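Putative xanthine dehydrogenase YAGS fad-binding subunit (Escherichia coli, PDB 5G5G) probably oxidises aldehydes in the periplasm, acting as the large subunit that binds the molybdenum centre and its pterin cytosine dinucleotide. Local coordinates at residues W215-L220 with E229-I234; A301-S306 with N331-L336; V604-A609 with I667-V672. All coordinates share one frame; numbering follows the deposited sequence.

Contact 1 of 3, residues W215-L220 with E229-I234; sequences WCRTDL and ENVRII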
loop_
_atom_site.group_PDB
_atom_site.type_symbol
_atom_site.label_atom_id
_atom_site.label_comp_id
_atom_site.label_asym_id
_atom_site.label_seq_id
_atom_site.Cartn_x
_atom_site.Cartn_y
_atom_site.Cartn_z
ATOM N N TRP C 215 2.172 -16.722 -18.832
ATOM C CA TRP C 215 3.556 -16.229 -18.804
ATOM C C TRP C 215 4.271 -16.887 -17.639
ATOM O O TRP C 215 5.434 -17.267 -17.762
ATOM C CB TRP C 215 3.625 -14.734 -18.554
ATOM C CG TRP C 215 3.172 -13.876 -19.714
ATOM C CD1 TRP C 215 2.764 -14.281 -20.955
ATOM C CD2 TRP C 215 3.149 -12.459 -19.705
ATOM N NE1 TRP C 215 2.419 -13.150 -21.719
ATOM C CE2 TRP C 215 2.700 -12.026 -20.976
ATOM C CE3 TRP C 215 3.456 -11.503 -18.734
ATOM C CZ2 TRP C 215 2.592 -10.666 -21.305
ATOM C CZ3 TRP C 215 3.350 -10.155 -19.065
ATOM C CH2 TRP C 215 2.879 -9.753 -20.323
ATOM N N CYS C 216 3.584 -16.972 -16.502
ATOM C CA CYS C 216 4.187 -17.650 -15.300
ATOM C C CYS C 216 4.607 -19.059 -15.634
ATOM O O CYS C 216 5.736 -19.493 -15.347
ATOM C CB CYS C 216 3.183 -17.647 -14.147
ATOM S SG CYS C 216 3.792 -18.360 -12.587
ATOM N N ARG C 217 3.700 -19.810 -16.233
ATOM C CA ARG C 217 3.979 -21.188 -16.564
ATOM C C ARG C 217 5.207 -21.336 -17.494
ATOM O O ARG C 217 6.137 -22.143 -17.256
ATOM C CB ARG C 217 2.760 -21.797 -17.215
ATOM C CG ARG C 217 2.801 -23.297 -17.342
ATOM C CD ARG C 217 1.637 -23.711 -18.185
ATOM N NE ARG C 217 1.709 -25.081 -18.594
ATOM C CZ ARG C 217 1.049 -25.592 -19.621
ATOM N NH1 ARG C 217 0.282 -24.820 -20.386
ATOM N NH2 ARG C 217 1.191 -26.881 -19.899
ATOM N N THR C 218 5.224 -20.526 -18.549
ATOM C CA THR C 218 6.305 -20.594 -19.515
ATOM C C THR C 218 7.640 -20.188 -18.893
ATOM O O THR C 218 8.653 -20.848 -19.116
ATOM C CB THR C 218 6.016 -19.708 -20.718
ATOM O OG1 THR C 218 4.862 -20.233 -21.359
ATOM C CG2 THR C 218 7.176 -19.705 -21.680
ATOM N N ASP C 219 7.613 -19.088 -18.149
ATOM C CA ASP C 219 8.829 -18.511 -17.566
ATOM C C ASP C 219 9.358 -19.404 -16.479
ATOM O O ASP C 219 10.594 -19.545 -16.344
ATOM C CB ASP C 219 8.596 -17.085 -17.076
ATOM C CG ASP C 219 8.328 -16.118 -18.247
ATOM O OD1 ASP C 219 8.585 -16.532 -19.395
ATOM O OD2 ASP C 219 7.876 -14.970 -18.066
ATOM N N LEU C 220 8.465 -19.985 -15.693
ATOM C CA LEU C 220 8.952 -20.894 -14.595
ATOM C C LEU C 220 9.590 -22.142 -15.218
ATOM O O LEU C 220 10.666 -22.599 -14.798
ATOM C CB LEU C 220 7.822 -21.302 -13.667
ATOM C CG LEU C 220 8.224 -22.186 -12.487
ATOM C CD1 LEU C 220 9.381 -21.590 -11.710
ATOM C CD2 LEU C 220 7.037 -22.423 -11.579
ATOM N N GLU C 229 4.865 -28.457 -20.346
ATOM C CA GLU C 229 3.737 -29.342 -20.148
ATOM C C GLU C 229 3.715 -29.983 -18.768
ATOM O O GLU C 229 2.687 -30.476 -18.352
ATOM C CB GLU C 229 3.629 -30.461 -21.249
ATOM C CG GLU C 229 4.901 -30.858 -22.016
ATOM C CD GLU C 229 5.411 -29.782 -23.007
ATOM O OE1 GLU C 229 4.635 -29.322 -23.888
ATOM O OE2 GLU C 229 6.602 -29.387 -22.935
ATOM N N ASN C 230 4.850 -29.993 -18.085
ATOM C CA ASN C 230 4.971 -30.591 -16.764
ATOM C C ASN C 230 4.672 -29.623 -15.605
ATOM O O ASN C 230 4.857 -29.975 -14.460
ATOM C CB ASN C 230 6.365 -31.188 -16.636
ATOM C CG ASN C 230 6.513 -32.468 -17.448
ATOM O OD1 ASN C 230 5.565 -32.931 -18.043
ATOM N ND2 ASN C 230 7.689 -33.059 -17.426
ATOM N N VAL C 231 4.172 -28.431 -15.924
ATOM C CA VAL C 231 3.944 -27.353 -14.928
ATOM C C VAL C 231 2.486 -26.924 -14.978
ATOM O O VAL C 231 1.940 -26.657 -16.069
ATOM C CB VAL C 231 4.802 -26.129 -15.211
ATOM C CG1 VAL C 231 4.472 -24.981 -14.222
ATOM C CG2 VAL C 231 6.275 -26.511 -15.122
ATOM N N ARG C 232 1.879 -26.818 -13.799
ATOM C CA ARG C 232 0.540 -26.348 -13.646
ATOM C C ARG C 232 0.641 -25.165 -12.669
ATOM O O ARG C 232 1.244 -25.281 -11.614
ATOM C CB ARG C 232 -0.436 -27.390 -13.117
ATOM C CG ARG C 232 -1.870 -26.880 -12.931
ATOM C CD ARG C 232 -2.823 -27.984 -12.528
ATOM N NE ARG C 232 -4.175 -27.512 -12.218
ATOM C CZ ARG C 232 -5.149 -28.271 -11.741
ATOM N NH1 ARG C 232 -4.964 -29.565 -11.424
ATOM N NH2 ARG C 232 -6.339 -27.765 -11.528
ATOM N N ILE C 233 0.043 -24.038 -13.061
ATOM C CA ILE C 233 0.026 -22.839 -12.238
ATOM C C ILE C 233 -1.421 -22.571 -11.784
ATOM O O ILE C 233 -2.361 -22.601 -12.617
ATOM C CB ILE C 233 0.558 -21.623 -13.063
ATOM C CG1 ILE C 233 1.975 -21.834 -13.619
ATOM C CG2 ILE C 233 0.459 -20.345 -12.265
ATOM C CD1 ILE C 233 3.037 -22.119 -12.575
ATOM N N ILE C 234 -1.585 -22.184 -10.509
ATOM C CA ILE C 234 -2.881 -21.948 -9.889
ATOM C C ILE C 234 -2.848 -20.632 -9.114
ATOM O O ILE C 234 -1.991 -20.449 -8.287
ATOM C CB ILE C 234 -3.239 -23.130 -8.927
ATOM C CG1 ILE C 234 -3.271 -24.418 -9.737
ATOM C CG2 ILE C 234 -4.521 -22.850 -8.197
ATOM C CD1 ILE C 234 -3.465 -25.669 -8.922
#

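Contact 2 of 3, residues A301-S306 with N331-L336; sequences AISHES and NRHTGL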
loop_
_atom_site.group_PDB
_atom_site.type_symbol
_atom_site.label_atom_id
_atom_site.label_comp_id
_atom_site.label_asym_id
_atom_site.label_seq_id
_atom_site.Cartn_x
_atom_site.Cartn_y
_atom_site.Cartn_z
ATOM N N ALA C 301 4.238 23.629 -31.076
ATOM C CA ALA C 301 5.529 23.000 -30.868
ATOM C C ALA C 301 5.509 22.239 -29.569
ATOM O O ALA C 301 5.159 22.806 -28.537
ATOM C CB ALA C 301 6.614 24.076 -30.864
ATOM N N ILE C 302 5.797 20.930 -29.591
ATOM C CA ILE C 302 5.808 20.141 -28.364
ATOM C C ILE C 302 7.003 19.206 -28.393
ATOM O O ILE C 302 7.224 18.467 -29.350
ATOM C CB ILE C 302 4.480 19.375 -28.108
ATOM C CG1 ILE C 302 4.579 18.575 -26.796
ATOM C CG2 ILE C 302 4.080 18.460 -29.292
ATOM C CD1 ILE C 302 3.196 18.184 -26.311
ATOM N N SER C 303 7.823 19.299 -27.362
ATOM C CA SER C 303 8.996 18.470 -27.181
ATOM C C SER C 303 8.908 17.853 -25.781
ATOM O O SER C 303 8.645 18.557 -24.767
ATOM C CB SER C 303 10.283 19.260 -27.314
ATOM O OG SER C 303 11.453 18.490 -26.922
ATOM N N HIS C 304 9.091 16.532 -25.706
ATOM C CA HIS C 304 9.073 15.856 -24.400
ATOM C C HIS C 304 10.204 14.825 -24.418
ATOM O O HIS C 304 10.232 13.924 -25.278
ATOM C CB HIS C 304 7.734 15.200 -24.181
ATOM C CG HIS C 304 7.495 14.690 -22.794
ATOM N ND1 HIS C 304 6.251 14.262 -22.394
ATOM C CD2 HIS C 304 8.315 14.523 -21.734
ATOM C CE1 HIS C 304 6.312 13.872 -21.133
ATOM N NE2 HIS C 304 7.559 13.998 -20.716
ATOM N N GLU C 305 11.170 15.009 -23.529
ATOM C CA GLU C 305 12.243 14.007 -23.359
ATOM C C GLU C 305 12.166 13.493 -21.929
ATOM O O GLU C 305 11.851 14.246 -21.023
ATOM C CB GLU C 305 13.603 14.587 -23.673
ATOM C CG GLU C 305 13.746 14.987 -25.122
ATOM C CD GLU C 305 15.126 15.445 -25.508
ATOM O OE1 GLU C 305 15.890 15.911 -24.646
ATOM O OE2 GLU C 305 15.458 15.318 -26.711
ATOM N N SER C 306 12.400 12.209 -21.751
ATOM C CA SER C 306 12.405 11.600 -20.430
ATOM C C SER C 306 13.591 10.689 -20.222
ATOM O O SER C 306 13.966 9.910 -21.121
ATOM C CB SER C 306 11.117 10.811 -20.229
ATOM O OG SER C 306 11.020 10.369 -18.877
ATOM N N ASN C 331 4.443 20.409 -34.868
ATOM C CA ASN C 331 5.891 20.318 -34.760
ATOM C C ASN C 331 6.221 19.709 -33.440
ATOM O O ASN C 331 5.879 20.260 -32.383
ATOM C CB ASN C 331 6.513 21.715 -34.911
ATOM C CG ASN C 331 6.078 22.386 -36.181
ATOM O OD1 ASN C 331 6.609 22.096 -37.254
ATOM N ND2 ASN C 331 5.069 23.240 -36.098
ATOM N N ARG C 332 6.786 18.511 -33.507
ATOM C CA ARG C 332 6.859 17.637 -32.340
ATOM C C ARG C 332 8.163 16.872 -32.260
ATOM O O ARG C 332 8.749 16.471 -33.271
ATOM C CB ARG C 332 5.712 16.587 -32.388
ATOM C CG ARG C 332 4.402 17.106 -32.977
ATOM C CD ARG C 332 3.325 16.023 -33.021
ATOM N NE ARG C 332 2.799 15.642 -31.715
ATOM C CZ ARG C 332 1.698 16.107 -31.118
ATOM N NH1 ARG C 332 0.958 17.004 -31.702
ATOM N NH2 ARG C 332 1.324 15.617 -29.948
ATOM N N HIS C 333 8.614 16.666 -31.043
ATOM C CA HIS C 333 9.767 15.817 -30.794
ATOM C C HIS C 333 9.547 15.046 -29.490
ATOM O O HIS C 333 9.154 15.626 -28.451
ATOM C CB HIS C 333 11.050 16.644 -30.794
ATOM C CG HIS C 333 12.191 15.990 -30.092
ATOM N ND1 HIS C 333 13.030 15.103 -30.718
ATOM C CD2 HIS C 333 12.622 16.073 -28.810
ATOM C CE1 HIS C 333 13.937 14.660 -29.861
ATOM N NE2 HIS C 333 13.693 15.205 -28.681
ATOM N N THR C 334 9.770 13.731 -29.534
ATOM C CA THR C 334 9.728 12.947 -28.315
ATOM C C THR C 334 10.898 12.016 -28.301
ATOM O O THR C 334 11.370 11.573 -29.339
ATOM C CB THR C 334 8.415 12.134 -28.149
ATOM O OG1 THR C 334 8.066 11.515 -29.383
ATOM C CG2 THR C 334 7.267 12.975 -27.794
ATOM N N GLY C 335 11.412 11.741 -27.109
ATOM C CA GLY C 335 12.547 10.874 -26.979
ATOM C C GLY C 335 12.736 10.322 -25.603
ATOM O O GLY C 335 12.487 11.010 -24.608
ATOM N N LEU C 336 13.191 9.070 -25.544
ATOM C CA LEU C 336 13.573 8.433 -24.287
ATOM C C LEU C 336 15.076 8.356 -24.153
ATOM O O LEU C 336 15.805 8.180 -25.146
ATOM C CB LEU C 336 12.977 7.008 -24.151
ATOM C CG LEU C 336 11.463 6.897 -24.112
ATOM C CD1 LEU C 336 11.056 5.420 -24.085
ATOM C CD2 LEU C 336 10.900 7.681 -22.928
#

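Contact 3 of 3, residues V604-A609 with I667-V672; sequences VRRMLA and IPKQEV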
loop_
_atom_site.group_PDB
_atom_site.type_symbol
_atom_site.label_atom_id
_atom_site.label_comp_id
_atom_site.label_asym_id
_atom_site.label_seq_id
_atom_site.Cartn_x
_atom_site.Cartn_y
_atom_site.Cartn_z
ATOM N N VAL C 604 -6.675 16.344 0.543
ATOM C CA VAL C 604 -7.611 16.405 -0.555
ATOM C C VAL C 604 -9.029 16.509 -0.043
ATOM O O VAL C 604 -9.441 15.735 0.815
ATOM C CB VAL C 604 -7.462 15.207 -1.481
ATOM C CG1 VAL C 604 -8.338 15.347 -2.747
ATOM C CG2 VAL C 604 -5.995 15.063 -1.877
ATOM N N ARG C 605 -9.799 17.428 -0.618
ATOM C CA ARG C 605 -11.164 17.704 -0.205
ATOM C C ARG C 605 -12.268 17.088 -1.040
ATOM O O ARG C 605 -13.299 16.726 -0.473
ATOM C CB ARG C 605 -11.397 19.193 -0.122
ATOM C CG ARG C 605 -10.584 19.810 1.016
ATOM C CD ARG C 605 -10.356 21.296 0.822
ATOM N NE ARG C 605 -11.601 22.074 0.882
ATOM C CZ ARG C 605 -12.077 22.706 1.961
ATOM N NH1 ARG C 605 -11.438 22.679 3.104
ATOM N NH2 ARG C 605 -13.193 23.412 1.859
ATOM N N ARG C 606 -12.051 16.951 -2.353
ATOM C CA ARG C 606 -13.030 16.425 -3.269
ATOM C C ARG C 606 -12.295 16.003 -4.532
ATOM O O ARG C 606 -11.378 16.715 -4.978
ATOM C CB ARG C 606 -14.026 17.536 -3.570
ATOM C CG ARG C 606 -15.235 17.122 -4.342
ATOM C CD ARG C 606 -16.279 18.247 -4.232
ATOM N NE ARG C 606 -15.786 19.626 -4.444
ATOM C CZ ARG C 606 -16.070 20.406 -5.503
ATOM N NH1 ARG C 606 -16.806 19.974 -6.503
ATOM N NH2 ARG C 606 -15.629 21.640 -5.574
ATOM N N MET C 607 -12.682 14.843 -5.081
ATOM C CA MET C 607 -12.169 14.392 -6.383
ATOM C C MET C 607 -13.290 13.919 -7.277
ATOM O O MET C 607 -14.195 13.234 -6.807
ATOM C CB MET C 607 -11.150 13.260 -6.192
ATOM C CG MET C 607 -10.021 13.597 -5.253
ATOM S SD MET C 607 -8.942 12.151 -5.037
ATOM C CE MET C 607 -8.121 12.106 -6.603
ATOM N N LEU C 608 -13.202 14.307 -8.556
ATOM C CA LEU C 608 -14.104 13.841 -9.600
ATOM C C LEU C 608 -13.268 13.295 -10.749
ATOM O O LEU C 608 -12.318 13.936 -11.179
ATOM C CB LEU C 608 -15.022 14.939 -10.111
ATOM C CG LEU C 608 -15.884 14.606 -11.338
ATOM C CD1 LEU C 608 -16.899 13.520 -11.031
ATOM C CD2 LEU C 608 -16.582 15.858 -11.855
ATOM N N ALA C 609 -13.601 12.116 -11.234
ATOM C CA ALA C 609 -13.059 11.587 -12.500
ATOM C C ALA C 609 -14.212 11.368 -13.493
ATOM O O ALA C 609 -15.189 10.683 -13.169
ATOM C CB ALA C 609 -12.348 10.279 -12.277
ATOM N N ILE C 667 -8.897 10.161 2.664
ATOM C CA ILE C 667 -9.746 9.974 1.509
ATOM C C ILE C 667 -10.915 10.919 1.550
ATOM O O ILE C 667 -11.663 10.894 2.498
ATOM C CB ILE C 667 -10.294 8.527 1.402
ATOM C CG1 ILE C 667 -9.155 7.513 1.544
ATOM C CG2 ILE C 667 -11.034 8.351 0.051
ATOM C CD1 ILE C 667 -8.021 7.721 0.565
ATOM N N PRO C 668 -11.096 11.732 0.493
ATOM C CA PRO C 668 -12.189 12.671 0.365
ATOM C C PRO C 668 -13.362 11.995 -0.300
ATOM O O PRO C 668 -13.338 10.771 -0.615
ATOM C CB PRO C 668 -11.627 13.718 -0.563
ATOM C CG PRO C 668 -10.811 12.934 -1.493
ATOM C CD PRO C 668 -10.220 11.792 -0.679
ATOM N N LYS C 669 -14.391 12.820 -0.505
ATOM C CA LYS C 669 -15.453 12.454 -1.407
ATOM C C LYS C 669 -14.810 12.154 -2.762
ATOM O O LYS C 669 -14.037 12.971 -3.259
ATOM C CB LYS C 669 -16.417 13.632 -1.488
ATOM C CG LYS C 669 -17.546 13.570 -2.489
ATOM C CD LYS C 669 -18.297 14.914 -2.386
ATOM C CE LYS C 669 -18.447 15.619 -3.702
ATOM N NZ LYS C 669 -19.486 14.856 -4.433
ATOM N N GLN C 670 -15.120 10.988 -3.322
ATOM C CA GLN C 670 -14.631 10.579 -4.669
ATOM C C GLN C 670 -15.814 10.210 -5.587
ATOM O O GLN C 670 -16.541 9.240 -5.320
ATOM C CB GLN C 670 -13.678 9.421 -4.566
ATOM C CG GLN C 670 -12.401 9.752 -3.820
ATOM C CD GLN C 670 -11.520 8.514 -3.584
ATOM O OE1 GLN C 670 -12.005 7.388 -3.325
ATOM N NE2 GLN C 670 -10.233 8.727 -3.644
ATOM N N GLU C 671 -15.996 10.983 -6.651
ATOM C CA GLU C 671 -17.088 10.768 -7.619
ATOM C C GLU C 671 -16.529 10.353 -8.967
ATOM O O GLU C 671 -15.462 10.779 -9.363
ATOM C CB GLU C 671 -17.939 12.006 -7.780
ATOM C CG GLU C 671 -18.650 12.406 -6.492
ATOM C CD GLU C 671 -19.727 11.398 -6.070
ATOM O OE1 GLU C 671 -20.372 10.789 -6.982
ATOM O OE2 GLU C 671 -19.898 11.197 -4.818
ATOM N N VAL C 672 -17.239 9.460 -9.628
ATOM C CA VAL C 672 -16.846 8.958 -10.932
ATOM C C VAL C 672 -18.052 9.031 -11.879
ATOM O O VAL C 672 -19.147 8.634 -11.489
ATOM C CB VAL C 672 -16.353 7.509 -10.875
ATOM C CG1 VAL C 672 -15.928 7.037 -12.270
ATOM C CG2 VAL C 672 -15.183 7.310 -9.913
HETATM O O HOH W 1 -14.908 15.005 1.134
#

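Contact 1 of 3, residues W215-L220 with E229-I234
In the beta-alpha-beta unit built from strand 203-208, helix 213-224 and strand 231-234, Cys216, Arg217 and Leu220 bring the helix down on Val231 and Ile233 of the second strand. The segment axes approach to 8.2 Å, and their directions differ by 141°, so the helix runs roughly back against the strand. Ile233 fits where the helix comes nearest. Ile233 CG1 lies 3.6 Å from Arg217 CA, close against the helix backbone, and Ile233 CD1 reaches on to Cys216 SG at 3.8 Å and Leu220 CD2 at 4.1 Å.

Arg217 works differently. With CG anti to the backbone N (chi1 -167°) and the chain extended as far as NE, its methylene groups slide past Val231 in the opposite direction, Arg217 CG standing 3.9 Å from Val231 CG1. This carries Arg217 NE to Val231 O, a 3.0 Å hydrogen bond that is weak because it is bent, and NE also makes a weak bond to Val228 O. Arg217 NH2 rests against Glu229 CA at 3.5 Å, whereas the Glu229 carboxylate stays too far off for a salt bridge. With an alanine here, Val231 O would probably lose its bond from the helix, and the flank of Val231 its methylene cover.

Leu220 also touches Leu204 of the first strand. Strand 231-234 is the outermost in its sheet within this chain; the helix links two adjacent parallel strands and packs on both, the arrangement of a beta-alpha-beta crossover.

Contact 2 of 3, residues A301-S306 with N331-L336
The segments 301-306 and 331-336 run side by side as parallel strands, their axes 4.7 Å apart and only 3° off the same direction. Ile302, His304 and Ser306 donate their N-H groups to the carbonyls of Asn331, His333 and Gly335, while His333 and Gly335 return bonds to the carbonyls of Ile302 and His304. The resulting ladder is regular: Ile302 N to Asn331 O is 2.9 Å and His333 N to Ile302 O is 2.8 Å.

On the face bearing Ser303, Glu305 and His333, the His333 imidazole reaches over to the other strand. His333 CG is turned opposite the backbone nitrogen, beside the carbonyl carbon (chi1 160°), which brings the ring edge across. There His333 NE2 donates to Glu305 OE2 at 2.6 Å, meeting the oxygen on its anti side and somewhat out of the carboxylate plane; ring and carboxylate are turned 59° to each other. Ser303 OG sits at the same ring's edge, 3.3 Å from His333 CD2. ND1 of this histidine is bonded to Asn161 OD1, so both ring nitrogens are tied and the ring's rotation is fixed.

The other face carries Ile302, His304, Arg332 and Thr334. Ile302 CG2 lies over the centre of the Arg332 guanidinium, 3.8 Å from Arg332 CZ, and the two side chains point the same way. The guanidinium is held by the backbone oxygens of Ser323 (on NH2) and of Tyr327 and Gly329 (on NH1), while His304 bonds to Ser323 and Gln287, and Thr334 to Glu324.

With one nitrogen on a carboxylate and the other on an amide oxygen, His333 is likely to carry both ring protons, a charge that Glu305 would balance.

Contact 3 of 3, residues V604-A609 with I667-V672
Val604 starts the contact by laying CG1 against Pro668 CG, 3.7 Å away, while Pro668 CB meets the carbonyl oxygens of Val604 and Arg605. At Arg605 the backbone kinks: Arg605 and Arg606 together face Glu592 in a classic beta bulge. Arg605 O and Lys669 N stay too far apart to bond directly, and one water joins them, donating to Arg605 O at 2.9 Å and accepting from Lys669 N at 2.8 Å. The Arg605 guanidinium is held by Glu592 and Asp426. Arg606 runs alongside Lys669, Arg606 CD against Lys669 CE at 3.4 Å; a bend at chi3 (46°) then takes its guanidinium to Phe412 and Glu592.

From Met607 the parallel pairing is regular. Met607 N donates to Lys669 O at 2.9 Å, and Met607 O receives Glu671 N. The Met607 side chain lies beside Gln670, Met607 SD 3.9 Å from Gln670 NE2, and its CG touches Pro668. Leu608 CD1 crosses to Glu671 CB at 3.7 Å. Ala609 N bonds to Glu671 O at 3.0 Å, and the pairing runs on through Ile673.

Helix 619-638 covers the face with Met607 and Gln670, helix 401-412 touches Leu608 and Arg606, and strand 584-596 flanks strand 602-612 along its other edge; Ile667 and Gln670 also pack against another protein chain.

Overall arrangement
All three contacts are separate, their centres 32 to 41 Å apart with no touching atoms, and each belongs to a different sheet. Contacts 1 and 2 are buried and fall in the same molybdopterin cofactor-binding domain, whereas contact 3 is partly buried and borders another protein chain; contacts 1 and 3 lie on opposite sides of the chain's centre. Contact 1 joins a helix to a strand, mostly by apolar packing with one weak polar tie. Contacts 2 and 3 are parallel strand pairs: contact 2 is an inner pair with an unbroken ladder and a histidine-carboxylate bond, contact 3 an edge pair within this chain where a water bridges the strands at one end, beside a bulge that faces the neighbouring strand.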